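Local atomic coordinates of phospholipase A1 (Streptomyces albidoflavus, PDB entry 4HYQ), a protein that hydrolyses glycerophospholipids as a phospholipase A1, probably releasing the acyl chain at the sn-1 position through the active site of a GDSL-type (SGNH) hydrolase. Residues A37-A42 with V231-A236; T92-V95 with N101-A104; T108-V113 with A168-S173. One frame throughout, in Å; residues are numbered along the deposited sequence.

Contact 1: A37-A42 with V231-A236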
ATOM      1  N   ALA A  37       9.443  -2.089  -9.737  1.00 10.64           N
ATOM      2  CA  ALA A  37      10.506  -1.788 -10.684  1.00 13.31           C
ATOM      3  C   ALA A  37      11.809  -2.414 -10.217  1.00 13.81           C
ATOM      4  O   ALA A  37      12.580  -2.929 -11.044  1.00 14.18           O
ATOM      5  CB  ALA A  37      10.669  -0.279 -10.838  1.00 12.40           C
ATOM      6  N   LEU A  38      12.063  -2.368  -8.910  1.00 11.71           N
ATOM      7  CA  LEU A  38      13.287  -2.975  -8.366  1.00 13.15           C
ATOM      8  C   LEU A  38      13.251  -4.482  -8.616  1.00 13.87           C
ATOM      9  O   LEU A  38      14.255  -5.073  -9.028  1.00 15.93           O
ATOM     10  CB  LEU A  38      13.421  -2.722  -6.855  1.00 11.23           C
ATOM     11  CG  LEU A  38      13.523  -1.253  -6.414  1.00 11.58           C
ATOM     12  CD1 LEU A  38      13.538  -1.161  -4.894  1.00 12.15           C
ATOM     13  CD2 LEU A  38      14.783  -0.634  -6.992  1.00 12.94           C
ATOM     14  N   TRP A  39      12.097  -5.103  -8.383  1.00 13.82           N
ATOM     15  CA  TRP A  39      11.991  -6.547  -8.589  1.00 14.06           C
ATOM     16  C   TRP A  39      12.160  -6.922 -10.062  1.00 15.09           C
ATOM     17  O   TRP A  39      12.867  -7.879 -10.387  1.00 17.18           O
ATOM     18  CB  TRP A  39      10.645  -7.073  -8.080  1.00 14.77           C
ATOM     19  CG  TRP A  39      10.564  -8.585  -8.088  1.00 14.17           C
ATOM     20  CD1 TRP A  39      10.909  -9.438  -7.069  1.00 16.02           C
ATOM     21  CD2 TRP A  39      10.155  -9.412  -9.180  1.00 15.23           C
ATOM     22  NE1 TRP A  39      10.736 -10.745  -7.467  1.00 15.25           N
ATOM     23  CE2 TRP A  39      10.273 -10.759  -8.758  1.00 15.17           C
ATOM     24  CE3 TRP A  39       9.701  -9.147 -10.478  1.00 13.43           C
ATOM     25  CZ2 TRP A  39       9.957 -11.836  -9.591  1.00 16.80           C
ATOM     26  CZ3 TRP A  39       9.384 -10.218 -11.308  1.00 17.63           C
ATOM     27  CH2 TRP A  39       9.515 -11.549 -10.857  1.00 15.73           C
ATOM     28  N   ALA A  40      11.520  -6.175 -10.954  1.00 15.38           N
ATOM     29  CA  ALA A  40      11.609  -6.465 -12.385  1.00 16.78           C
ATOM     30  C   ALA A  40      13.042  -6.329 -12.906  1.00 18.41           C
ATOM     31  O   ALA A  40      13.483  -7.123 -13.743  1.00 19.25           O
ATOM     32  CB  ALA A  40      10.671  -5.547 -13.170  1.00 14.43           C
ATOM     33  N   ALA A  41      13.768  -5.327 -12.415  1.00 17.92           N
ATOM     34  CA  ALA A  41      15.147  -5.117 -12.845  1.00 20.68           C
ATOM     35  C   ALA A  41      16.038  -6.281 -12.429  1.00 21.70           C
ATOM     36  O   ALA A  41      16.934  -6.689 -13.167  1.00 22.97           O
ATOM     37  CB  ALA A  41      15.691  -3.812 -12.255  1.00 21.20           C
ATOM     38  N   ALA A  42      15.786  -6.821 -11.246  1.00 21.42           N
ATOM     39  CA  ALA A  42      16.594  -7.918 -10.733  1.00 21.79           C
ATOM     40  C   ALA A  42      16.183  -9.300 -11.234  1.00 22.89           C
ATOM     41  O   ALA A  42      17.016 -10.214 -11.307  1.00 22.42           O
ATOM     42  CB  ALA A  42      16.566  -7.900  -9.214  1.00 20.79           C
ATOM     43  N   VAL A 231       9.806  -8.378   0.977  1.00 13.52           N
ATOM     44  CA  VAL A 231       8.518  -9.038   1.182  1.00 12.77           C
ATOM     45  C   VAL A 231       8.050  -9.628  -0.156  1.00 14.22           C
ATOM     46  O   VAL A 231       7.645 -10.793  -0.210  1.00 12.85           O
ATOM     47  CB  VAL A 231       7.475  -8.045   1.758  1.00 12.89           C
ATOM     48  CG1 VAL A 231       6.069  -8.649   1.718  1.00 14.04           C
ATOM     49  CG2 VAL A 231       7.856  -7.698   3.203  1.00 12.66           C
ATOM     50  N   LEU A 232       8.115  -8.850  -1.237  1.00 12.15           N
ATOM     51  CA  LEU A 232       7.721  -9.405  -2.533  1.00 12.91           C
ATOM     52  C   LEU A 232       8.636 -10.566  -2.924  1.00 14.07           C
ATOM     53  O   LEU A 232       8.156 -11.575  -3.443  1.00 14.98           O
ATOM     54  CB  LEU A 232       7.731  -8.346  -3.654  1.00 12.67           C
ATOM     55  CG  LEU A 232       7.427  -8.912  -5.058  1.00 13.01           C
ATOM     56  CD1 LEU A 232       6.028  -9.534  -5.076  1.00 10.98           C
ATOM     57  CD2 LEU A 232       7.517  -7.813  -6.120  1.00 12.77           C
ATOM     58  N   ASN A 233       9.942 -10.426  -2.697  1.00 14.33           N
ATOM     59  CA  ASN A 233      10.894 -11.497  -3.037  1.00 16.67           C
ATOM     60  C   ASN A 233      10.497 -12.797  -2.349  1.00 16.32           C
ATOM     61  O   ASN A 233      10.616 -13.879  -2.928  1.00 16.78           O
ATOM     62  CB  ASN A 233      12.315 -11.173  -2.568  1.00 16.32           C
ATOM     63  CG  ASN A 233      12.996 -10.105  -3.391  1.00 19.78           C
ATOM     64  OD1 ASN A 233      12.584  -9.797  -4.503  1.00 21.38           O
ATOM     65  ND2 ASN A 233      14.073  -9.544  -2.844  1.00 19.55           N
ATOM     66  N   SER A 234      10.035 -12.685  -1.110  1.00 17.19           N
ATOM     67  CA  SER A 234       9.651 -13.852  -0.319  1.00 18.23           C
ATOM     68  C   SER A 234       8.389 -14.566  -0.789  1.00 19.62           C
ATOM     69  O   SER A 234       8.183 -15.746  -0.482  1.00 19.61           O
ATOM     70  CB  SER A 234       9.459 -13.448   1.146  1.00 19.03           C
ATOM     71  OG  SER A 234       8.200 -12.810   1.346  1.00 20.30           O
ATOM     72  N   LYS A 235       7.544 -13.865  -1.539  1.00 17.27           N
ATOM     73  CA  LYS A 235       6.286 -14.442  -1.986  1.00 17.00           C
ATOM     74  C   LYS A 235       6.137 -14.643  -3.494  1.00 16.89           C
ATOM     75  O   LYS A 235       5.254 -15.378  -3.937  1.00 16.92           O
ATOM     76  CB  LYS A 235       5.128 -13.559  -1.494  1.00 16.74           C
ATOM     77  CG  LYS A 235       5.041 -13.389   0.023  1.00 18.78           C
ATOM     78  CD  LYS A 235       4.756 -14.722   0.708  1.00 19.10           C
ATOM     79  CE  LYS A 235       4.413 -14.551   2.180  1.00 21.09           C
ATOM     80  NZ  LYS A 235       4.238 -15.890   2.830  1.00 24.69           N
ATOM     81  N   ALA A 236       6.984 -13.990  -4.283  1.00 16.18           N
ATOM     82  CA  ALA A 236       6.877 -14.066  -5.744  1.00 18.02           C
ATOM     83  C   ALA A 236       7.040 -15.457  -6.344  1.00 19.77           C
ATOM     84  O   ALA A 236       6.294 -15.748  -7.302  1.00 20.27           O
ATOM     85  CB  ALA A 236       7.871 -13.108  -6.401  1.00 17.33           C
ATOM     86  OXT ALA A 236       7.918 -16.216  -5.878  1.00 22.89           O
TER
HETATM   87  O   HOH W   1      11.675 -13.126  -6.169  1.00 25.92           O

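Contact 2: T92-V95 with N101-A104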
ATOM      1  N   THR A  92      -5.614  13.681   7.240  1.00 14.34           N
ATOM      2  CA  THR A  92      -5.772  15.134   7.197  1.00 15.55           C
ATOM      3  C   THR A  92      -6.533  15.576   8.449  1.00 15.41           C
ATOM      4  O   THR A  92      -6.173  16.560   9.096  1.00 13.56           O
ATOM      5  CB  THR A  92      -6.540  15.572   5.932  1.00 17.46           C
ATOM      6  OG1 THR A  92      -5.780  15.197   4.776  1.00 17.83           O
ATOM      7  CG2 THR A  92      -6.766  17.085   5.917  1.00 20.30           C
ATOM      8  N   THR A  93      -7.583  14.836   8.799  1.00 14.64           N
ATOM      9  CA  THR A  93      -8.375  15.159   9.978  1.00 15.17           C
ATOM     10  C   THR A  93      -7.547  15.066  11.256  1.00 16.31           C
ATOM     11  O   THR A  93      -7.604  15.953  12.116  1.00 16.30           O
ATOM     12  CB  THR A  93      -9.590  14.212  10.090  1.00 14.96           C
ATOM     13  OG1 THR A  93     -10.453  14.436   8.967  1.00 16.00           O
ATOM     14  CG2 THR A  93     -10.361  14.455  11.393  1.00 14.66           C
ATOM     15  N   CYS A  94      -6.760  14.004  11.379  1.00 15.59           N
ATOM     16  CA  CYS A  94      -5.954  13.812  12.572  1.00 16.38           C
ATOM     17  C   CYS A  94      -4.850  14.857  12.718  1.00 16.40           C
ATOM     18  O   CYS A  94      -4.492  15.235  13.834  1.00 18.96           O
ATOM     19  CB  CYS A  94      -5.357  12.408  12.570  1.00 16.24           C
ATOM     20  SG  CYS A  94      -6.654  11.147  12.825  1.00 16.85           S
ATOM     21  N   VAL A  95      -4.306  15.319  11.602  1.00 14.83           N
ATOM     22  CA  VAL A  95      -3.252  16.317  11.658  1.00 16.09           C
ATOM     23  C   VAL A  95      -3.779  17.724  11.944  1.00 16.26           C
ATOM     24  O   VAL A  95      -3.229  18.444  12.778  1.00 17.28           O
ATOM     25  CB  VAL A  95      -2.445  16.323  10.339  1.00 17.28           C
ATOM     26  CG1 VAL A  95      -1.534  17.557  10.257  1.00 17.91           C
ATOM     27  CG2 VAL A  95      -1.597  15.054  10.267  1.00 16.92           C
ATOM     28  N   ASN A 101     -11.695  14.580  17.235  1.00 19.86           N
ATOM     29  CA  ASN A 101     -12.106  14.553  15.838  1.00 18.92           C
ATOM     30  C   ASN A 101     -11.381  13.422  15.131  1.00 18.36           C
ATOM     31  O   ASN A 101     -11.947  12.755  14.261  1.00 17.93           O
ATOM     32  CB  ASN A 101     -11.753  15.854  15.122  1.00 18.92           C
ATOM     33  CG  ASN A 101     -12.523  17.056  15.646  1.00 19.88           C
ATOM     34  OD1 ASN A 101     -13.740  17.000  15.882  1.00 21.54           O
ATOM     35  ND2 ASN A 101     -11.823  18.159  15.802  1.00 13.16           N
ATOM     36  N   CYS A 102     -10.114  13.236  15.486  1.00 17.25           N
ATOM     37  CA  CYS A 102      -9.297  12.193  14.885  1.00 17.96           C
ATOM     38  C   CYS A 102      -9.874  10.815  15.182  1.00 18.59           C
ATOM     39  O   CYS A 102     -10.047  10.005  14.270  1.00 17.54           O
ATOM     40  CB  CYS A 102      -7.859  12.287  15.400  1.00 18.92           C
ATOM     41  SG  CYS A 102      -6.711  10.973  14.851  1.00 17.95           S
ATOM     42  N   ILE A 103     -10.192  10.564  16.450  1.00 18.40           N
ATOM     43  CA  ILE A 103     -10.748   9.267  16.859  1.00 20.27           C
ATOM     44  C   ILE A 103     -12.053   8.952  16.155  1.00 19.53           C
ATOM     45  O   ILE A 103     -12.252   7.835  15.653  1.00 19.77           O
ATOM     46  CB  ILE A 103     -11.005   9.221  18.378  1.00 22.45           C
ATOM     47  CG1 ILE A 103      -9.708   9.512  19.134  1.00 24.13           C
ATOM     48  CG2 ILE A 103     -11.600   7.877  18.769  1.00 23.26           C
ATOM     49  CD1 ILE A 103      -8.532   8.657  18.736  1.00 25.13           C
ATOM     50  N   ALA A 104     -12.947   9.931  16.130  1.00 17.46           N
ATOM     51  CA  ALA A 104     -14.234   9.767  15.484  1.00 18.45           C
ATOM     52  C   ALA A 104     -14.051   9.436  14.005  1.00 18.15           C
ATOM     53  O   ALA A 104     -14.703   8.530  13.481  1.00 16.93           O
ATOM     54  CB  ALA A 104     -15.060  11.037  15.641  1.00 19.92           C
TER

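Contact 3: T108-V113 with A168-S173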
ATOM      1  N   THR A 108     -14.979   5.879  11.938  1.00 17.71           N
ATOM      2  CA  THR A 108     -15.841   5.805  10.771  1.00 18.23           C
ATOM      3  C   THR A 108     -15.114   5.003   9.686  1.00 18.09           C
ATOM      4  O   THR A 108     -15.733   4.208   8.972  1.00 18.22           O
ATOM      5  CB  THR A 108     -16.197   7.212  10.236  1.00 19.62           C
ATOM      6  OG1 THR A 108     -17.056   7.871  11.170  1.00 21.89           O
ATOM      7  CG2 THR A 108     -16.904   7.114   8.905  1.00 22.80           C
ATOM      8  N   ALA A 109     -13.799   5.203   9.577  1.00 15.76           N
ATOM      9  CA  ALA A 109     -13.001   4.480   8.590  1.00 14.69           C
ATOM     10  C   ALA A 109     -12.967   2.987   8.938  1.00 13.02           C
ATOM     11  O   ALA A 109     -13.131   2.132   8.061  1.00 13.52           O
ATOM     12  CB  ALA A 109     -11.569   5.034   8.550  1.00 15.21           C
ATOM     13  N   LYS A 110     -12.760   2.675  10.217  1.00 12.62           N
ATOM     14  CA  LYS A 110     -12.716   1.277  10.644  1.00 13.98           C
ATOM     15  C   LYS A 110     -14.040   0.581  10.359  1.00 15.83           C
ATOM     16  O   LYS A 110     -14.051  -0.598   9.994  1.00 15.46           O
ATOM     17  CB  LYS A 110     -12.369   1.179  12.127  1.00 14.73           C
ATOM     18  CG  LYS A 110     -10.957   1.673  12.428  1.00 15.89           C
ATOM     19  CD  LYS A 110     -10.660   1.695  13.907  1.00 20.40           C
ATOM     20  CE  LYS A 110     -10.453   0.293  14.450  1.00 22.47           C
ATOM     21  NZ  LYS A 110     -10.156   0.342  15.905  1.00 23.68           N
ATOM     22  N   ALA A 111     -15.155   1.297  10.506  1.00 14.06           N
ATOM     23  CA  ALA A 111     -16.458   0.683  10.250  1.00 16.85           C
ATOM     24  C   ALA A 111     -16.590   0.321   8.776  1.00 16.78           C
ATOM     25  O   ALA A 111     -17.174  -0.705   8.438  1.00 18.29           O
ATOM     26  CB  ALA A 111     -17.591   1.625  10.663  1.00 15.52           C
ATOM     27  N   PHE A 112     -16.047   1.167   7.905  1.00 15.74           N
ATOM     28  CA  PHE A 112     -16.088   0.936   6.460  1.00 15.07           C
ATOM     29  C   PHE A 112     -15.205  -0.260   6.123  1.00 15.50           C
ATOM     30  O   PHE A 112     -15.559  -1.094   5.289  1.00 15.72           O
ATOM     31  CB  PHE A 112     -15.575   2.175   5.716  1.00 16.39           C
ATOM     32  CG  PHE A 112     -15.424   1.979   4.230  1.00 16.22           C
ATOM     33  CD1 PHE A 112     -16.438   2.358   3.358  1.00 17.88           C
ATOM     34  CD2 PHE A 112     -14.260   1.417   3.703  1.00 17.43           C
ATOM     35  CE1 PHE A 112     -16.300   2.173   1.977  1.00 18.28           C
ATOM     36  CE2 PHE A 112     -14.113   1.226   2.331  1.00 17.41           C
ATOM     37  CZ  PHE A 112     -15.137   1.612   1.463  1.00 17.60           C
ATOM     38  N   VAL A 113     -14.051  -0.333   6.776  1.00 14.26           N
ATOM     39  CA  VAL A 113     -13.105  -1.419   6.549  1.00 15.25           C
ATOM     40  C   VAL A 113     -13.723  -2.774   6.866  1.00 17.01           C
ATOM     41  O   VAL A 113     -13.508  -3.737   6.136  1.00 16.52           O
ATOM     42  CB  VAL A 113     -11.825  -1.229   7.396  1.00 15.23           C
ATOM     43  CG1 VAL A 113     -11.013  -2.529   7.441  1.00 12.19           C
ATOM     44  CG2 VAL A 113     -10.974  -0.102   6.805  1.00 15.38           C
ATOM     45  N   ALA A 168      -4.797   0.542  10.949  1.00 12.15           N
ATOM     46  CA  ALA A 168      -3.950  -0.196  10.017  1.00 12.98           C
ATOM     47  C   ALA A 168      -4.070  -1.688  10.299  1.00 13.59           C
ATOM     48  O   ALA A 168      -4.184  -2.494   9.375  1.00 12.62           O
ATOM     49  CB  ALA A 168      -2.490   0.244  10.145  1.00 12.54           C
ATOM     50  N   ASP A 169      -4.042  -2.053  11.579  1.00 13.90           N
ATOM     51  CA  ASP A 169      -4.156  -3.464  11.959  1.00 14.45           C
ATOM     52  C   ASP A 169      -5.434  -4.084  11.407  1.00 14.04           C
ATOM     53  O   ASP A 169      -5.407  -5.187  10.844  1.00 14.43           O
ATOM     54  CB  ASP A 169      -4.128  -3.618  13.483  1.00 15.66           C
ATOM     55  CG  ASP A 169      -2.752  -3.367  14.071  1.00 17.63           C
ATOM     56  OD1 ASP A 169      -1.763  -3.311  13.313  1.00 19.46           O
ATOM     57  OD2 ASP A 169      -2.652  -3.243  15.308  1.00 19.62           O
ATOM     58  N   LEU A 170      -6.547  -3.373  11.554  1.00 13.15           N
ATOM     59  CA  LEU A 170      -7.834  -3.861  11.070  1.00 13.33           C
ATOM     60  C   LEU A 170      -7.837  -3.977   9.547  1.00 13.54           C
ATOM     61  O   LEU A 170      -8.343  -4.956   8.985  1.00 13.56           O
ATOM     62  CB  LEU A 170      -8.966  -2.929  11.524  1.00 13.62           C
ATOM     63  CG  LEU A 170     -10.380  -3.308  11.079  1.00 13.62           C
ATOM     64  CD1 LEU A 170     -10.819  -4.573  11.818  1.00 17.36           C
ATOM     65  CD2 LEU A 170     -11.349  -2.165  11.365  1.00 14.98           C
ATOM     66  N   LEU A 171      -7.276  -2.974   8.875  1.00 11.99           N
ATOM     67  CA  LEU A 171      -7.215  -2.996   7.417  1.00 10.53           C
ATOM     68  C   LEU A 171      -6.386  -4.193   6.952  1.00 11.02           C
ATOM     69  O   LEU A 171      -6.803  -4.934   6.066  1.00 12.33           O
ATOM     70  CB  LEU A 171      -6.595  -1.686   6.883  1.00 10.03           C
ATOM     71  CG  LEU A 171      -6.343  -1.544   5.377  1.00 11.22           C
ATOM     72  CD1 LEU A 171      -7.659  -1.682   4.606  1.00 10.88           C
ATOM     73  CD2 LEU A 171      -5.714  -0.159   5.105  1.00  9.81           C
ATOM     74  N   ASN A 172      -5.224  -4.390   7.568  1.00 10.99           N
ATOM     75  CA  ASN A 172      -4.354  -5.502   7.182  1.00 11.99           C
ATOM     76  C   ASN A 172      -5.001  -6.845   7.491  1.00 13.29           C
ATOM     77  O   ASN A 172      -4.779  -7.826   6.781  1.00 13.23           O
ATOM     78  CB  ASN A 172      -3.003  -5.393   7.882  1.00 11.69           C
ATOM     79  CG  ASN A 172      -2.130  -4.307   7.280  1.00 13.06           C
ATOM     80  OD1 ASN A 172      -2.224  -4.018   6.083  1.00 11.66           O
ATOM     81  ND2 ASN A 172      -1.267  -3.715   8.097  1.00 11.49           N
ATOM     82  N   SER A 173      -5.808  -6.886   8.543  1.00 12.49           N
ATOM     83  CA  SER A 173      -6.492  -8.128   8.902  1.00 14.99           C
ATOM     84  C   SER A 173      -7.494  -8.490   7.804  1.00 13.75           C
ATOM     85  O   SER A 173      -7.560  -9.642   7.359  1.00 14.41           O
ATOM     86  CB  SER A 173      -7.207  -7.963  10.250  1.00 16.34           C
ATOM     87  OG  SER A 173      -7.974  -9.113  10.544  1.00 24.33           O
TER

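Contact 1: A37-A42 with V231-A236
Trp39 and Asn233 mark the nearest backbone approach of two segments, 37-42 on helix 35-43 and 231-236 at the C-terminal end of the chain, with Trp39 CA and Asn233 CA 7.5 Å apart, and no hydrogen bond joins them directly. The gap is bridged mainly by the indole of Trp39, whose CG lies anti to the backbone N (chi1 -172°) and carries the ring over to the C-terminal helix. The Leu232 side chain crosses that of Trp39 at about a right angle and lies over one face of the ring, its methyl CD2 3.7 Å from Trp39 CG and its own CG above that face. Asn233 meets the edge instead, placing OD1 near the ring plane and 3.1 Å from Trp39 CD1, while its amide is turned 45° from the indole. Ala236, the C-terminal residue, approaches obliquely with CB 3.9 Å from Trp39 NE1. That N-H is satisfied by a water in the ring plane, 2.9 Å from NE1, which in turn makes a weak bond to Asn233 O. Replacing Trp39 with an alanine is likely to open a gap beside the Leu232 methyl and leave the water without its indole donor. The surroundings tie the pair to the sheet: Tyr5 packs edge-to-face with Trp39, Leu75 touches both Trp39 and Ala236, and Asn136 ND2 hydrogen-bonds the carbonyl of Lys235 and the terminal carboxylate. Helices 35-43 and 221-235 thus sit side by side against a parallel beta-sheet, the helix-on-sheet layering of the alpha/beta SGNH hydrolase fold.

Contact 2: T92-V95 with N101-A104
Thr93 lies against the peptide group between Asn101 and Cys102; no aromatic ring takes part. Its methyl CG2 is over a face of that peptide: it stands 3.7 Å from Asn101 O and 4.0 Å from Asn101 C, with Cys102 N only slightly farther at 4.3 Å from the same CG2. The methyl points to the second helix, while OG1 of Thr93 is hydrogen-bonded to Asp89 O within its own helix.

The covalent link is a disulfide, Cys94 SG to Cys102 SG at 2.0 Å. Its chi3 of 86° is close to the relaxed right angle and, being positive, gives a right-handed bridge. The two halves reach it differently: Cys94 SG is anti to the carbonyl carbon (chi1 -69°), Cys102 SG anti to the backbone N (chi1 175°). The backbones are drawn close, with Cys94 CA 4.4 Å from Cys102 CA. Leu156 and Val106 touch Cys94, and Glu160 touches Cys102, consistent with the burial of both cysteines. Helices 87-96 and 99-115 are separated by only a two-residue turn, so the bridge fastens together two neighbours in the chain: a disulfide joining two consecutive helices across a short turn, within the helical part of this GDSL-family enzyme.

Contact 3: T108-V113 with A168-S173
Leu170 gives the largest share of the contact by extending its side chain toward segment 108-113 and meeting both Lys110 and Val113. Its methyl CD2 rests on the aliphatic part of the lysine, 3.6 Å from Lys110 CB. The lysine chain is bent at chi3 (74°), which brings CE back to 4.0 Å from Leu170 CD2, so the lysine chain crosses the leucine at a slant, with CB and CE both near its methyl. On its other neighbour, Leu170 slides past Val113 in the opposite direction, with Leu170 CG 3.8 Å from Val113 CG1. The valine carries that methyl anti to the backbone N (chi1 165°), and the same CG1 reaches the second backbone, 3.8 Å from Leu171 CA. A looser touch joins Val113 CG2 to Leu171 CD1 at 4.3 Å.

Side chain against main-chain polar atom is the second kind: Leu170 CD2 also lies 3.4 Å from Lys110 O, a van der Waals approach. No hydrogen bond or salt bridge crosses between the segments. The polar groups of 168-173 turn to other partners, Asp169 forming a salt bridge with Arg144 and Asn172 accepting from the backbone N of Tyr142.

The axes of the two short segments come within 9.7 Å of each other, 10° from parallel. Phe87 of helix 87-96 touches both Val113 and Leu171, and a bound pentaethylene glycol, probably from crystallisation, lies about 4 Å from the Leu171 side chain. Helices 99-115 and 158-181, which carry these segments, belong to successive strand-to-strand connections, 73-79 to 136-140 and 136-140 to 185-187, as in the beta-alpha-beta topology of SGNH hydrolases.

Contact 1 encloses the other two along the chain: its segments lie 189 residues apart, and within that loop contact 2 closes before contact 3 opens. Contacts 2 and 3 share helix 99-115, adjoin in sequence and have centres about 15 Å apart, on one side of the chain's centre. Contact 1 lies on the opposite side, its centre about 35 Å from that of contact 2 and 27 Å from that of contact 3. It brings the C-terminal helix beside the early helix 35-43 against the sheet, whereas contacts 2 and 3 join helix 99-115 successively to helices 87-96 and 158-181, assembling a helical flank on the other side of the chain's centre.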